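PDB 3K4H: putative transcriptional regulator from Bacillus cytotoxicus NVH 391-98, which probably represses or regulates transcription as a LacI-family DNA-binding protein whose periplasmic-binding-protein-like core holds a glucose-containing sugar between two lobes. Local coordinates for residues Y77-E80 against N81-I84. Residues are numbered along the deposited sequence; the frame is centred on the assembly and turned at random.
Sequences YSRE and NDRI. With GLC (alpha-D-glucopyranose), chain C.
Tyr77 and Asp82 converge head-on at the phenol oxygen, across the loop that leads from strand 72-75 into helix 83-90. The tyrosine begins at the sugar and ends at the helix. Its CB lies 3.8 Å from O2 of the glucose, whose O2 is nearer still to Tyr77 CA. With CG placed between the backbone N and the carbonyl carbon (chi1 73°), the ring is swung away from the glucose toward the helix start. Arg79 CB lies at the ring's edge, in its plane. Farther along, Tyr77 CE2 comes 3.2 Å above one face of the Arg79 guanidinium, displaced from the centre of the group, and Tyr77 CE2 and CZ both touch Asp82 OD1. At the tip, Tyr77 OH gives a weak hydrogen bond to Asp82 OD1 (2.6 Å) and rests against Ile84 CG1 (3.5 Å). The carboxylate plane is turned 55° from the ring.

Asp82 is the N-cap residue: its OD2 accepts a weak capping bond from Ile84 N at 3.3 Å. Asp82 OD2 also forms a salt bridge with Arg79 NH1 (3.6 Å), which it meets at the edge of the guanidinium and near its plane, although the two flat groups stand at 79° to each other. A type II turn from Arg79 to Asp82 folds the chain back, with Asn81 at its third position in a left-handed conformation. Arg79 and Glu80 also reach other parts of the protein: Arg79 NH2 makes a weak hydrogen bond to Pro16 O, and Glu80 OE1 forms a salt bridge with Arg147.

One carboxylate thus serves a phenol, a guanidinium and a helix N-terminus; the arginine and the helix end would probably favour its ionised form, and through Tyr77 it links the sugar pocket to the start of helix 83-90.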
loop_
_atom_site.group_PDB
_atom_site.type_symbol
_atom_site.label_atom_id
_atom_site.label_comp_id
_atom_site.label_asym_id
_atom_site.label_seq_id
_atom_site.Cartn_x
_atom_site.Cartn_y
_atom_site.Cartn_z
ATOM N N TYR A 77 8.297 -3.844 -15.029
ATOM C CA TYR A 77 9.352 -3.707 -14.066
ATOM C C TYR A 77 9.426 -2.242 -13.607
ATOM O O TYR A 77 8.779 -1.374 -14.215
ATOM C CB TYR A 77 10.669 -4.132 -14.692
ATOM C CG TYR A 77 11.186 -3.128 -15.671
ATOM C CD1 TYR A 77 10.677 -3.067 -16.961
ATOM C CD2 TYR A 77 12.169 -2.224 -15.300
ATOM C CE1 TYR A 77 11.148 -2.140 -17.867
ATOM C CE2 TYR A 77 12.653 -1.287 -16.195
ATOM C CZ TYR A 77 12.138 -1.250 -17.481
ATOM O OH TYR A 77 12.600 -0.321 -18.374
ATOM N N SER A 78 10.199 -1.991 -12.542
ATOM C CA SER A 78 10.415 -0.656 -12.042
ATOM C C SER A 78 11.829 -0.429 -11.572
ATOM O O SER A 78 12.235 -0.862 -10.491
ATOM C CB SER A 78 9.452 -0.321 -10.930
ATOM O OG SER A 78 9.827 0.914 -10.363
ATOM N N ARG A 79 12.557 0.294 -12.411
ATOM C CA ARG A 79 13.950 0.574 -12.205
ATOM C C ARG A 79 14.099 2.046 -11.960
ATOM O O ARG A 79 13.364 2.848 -12.513
ATOM C CB ARG A 79 14.740 0.204 -13.454
ATOM C CG ARG A 79 16.228 0.131 -13.201
ATOM C CD ARG A 79 16.996 -0.090 -14.461
ATOM N NE ARG A 79 16.763 -1.420 -15.016
ATOM C CZ ARG A 79 16.215 -1.657 -16.209
ATOM N NH1 ARG A 79 15.836 -0.653 -17.010
ATOM N NH2 ARG A 79 16.054 -2.917 -16.600
ATOM N N GLU A 80 15.075 2.376 -11.120
ATOM C CA GLU A 80 15.507 3.736 -10.826
ATOM C C GLU A 80 16.210 4.370 -12.050
ATOM O O GLU A 80 17.095 3.739 -12.655
ATOM C CB GLU A 80 16.471 3.658 -9.640
ATOM C CG GLU A 80 16.609 4.932 -8.818
ATOM C CD GLU A 80 17.859 4.927 -7.939
ATOM O OE1 GLU A 80 18.392 3.820 -7.678
ATOM O OE2 GLU A 80 18.309 6.028 -7.524
ATOM N N ASN A 81 15.829 5.610 -12.400
ATOM C CA ASN A 81 16.382 6.317 -13.584
ATOM C C ASN A 81 16.115 5.550 -14.868
ATOM O O ASN A 81 16.991 5.397 -15.737
ATOM C CB ASN A 81 17.908 6.534 -13.488
ATOM C CG ASN A 81 18.305 7.516 -12.411
ATOM O OD1 ASN A 81 17.475 8.282 -11.899
ATOM N ND2 ASN A 81 19.595 7.501 -12.057
ATOM N N ASP A 82 14.922 5.018 -14.990
ATOM C CA ASP A 82 14.608 4.373 -16.216
ATOM C C ASP A 82 14.471 5.500 -17.255
ATOM O O ASP A 82 13.600 6.385 -17.127
ATOM C CB ASP A 82 13.321 3.577 -16.053
ATOM C CG ASP A 82 13.178 2.485 -17.073
ATOM O OD1 ASP A 82 12.174 1.761 -16.960
ATOM O OD2 ASP A 82 14.058 2.318 -17.951
ATOM N N ARG A 83 15.366 5.498 -18.241
ATOM C CA ARG A 83 15.189 6.348 -19.395
ATOM C C ARG A 83 13.798 6.091 -19.982
ATOM O O ARG A 83 13.120 7.042 -20.393
ATOM C CB ARG A 83 16.220 6.064 -20.498
ATOM C CG ARG A 83 17.666 6.171 -20.143
ATOM C CD ARG A 83 18.452 5.241 -21.038
ATOM N NE ARG A 83 18.428 5.722 -22.414
ATOM C CZ ARG A 83 18.847 5.060 -23.495
ATOM N NH1 ARG A 83 19.343 3.836 -23.418
ATOM N NH2 ARG A 83 18.760 5.645 -24.675
ATOM N N ILE A 84 13.376 4.821 -20.049
ATOM C CA ILE A 84 12.106 4.500 -20.712
ATOM C C ILE A 84 10.997 5.390 -20.175
ATOM O O ILE A 84 10.243 5.986 -20.951
ATOM C CB ILE A 84 11.678 3.018 -20.578
ATOM C CG1 ILE A 84 12.793 2.038 -20.976
ATOM C CG2 ILE A 84 10.450 2.741 -21.429
ATOM C CD1 ILE A 84 12.999 1.912 -22.413
HETATM C C1 GLC C . 7.528 -7.495 -10.594
HETATM C C2 GLC C . 7.791 -6.082 -11.072
HETATM C C3 GLC C . 8.097 -5.253 -9.836
HETATM C C4 GLC C . 6.919 -5.302 -8.845
HETATM C C5 GLC C . 6.542 -6.733 -8.538
HETATM C C6 GLC C . 5.282 -6.736 -7.706
HETATM O O2 GLC C . 8.903 -6.098 -11.937
HETATM O O3 GLC C . 8.458 -3.966 -10.285
HETATM O O4 GLC C . 7.282 -4.826 -7.589
HETATM O O5 GLC C . 6.398 -7.498 -9.729
HETATM O O6 GLC C . 5.669 -7.150 -6.423
#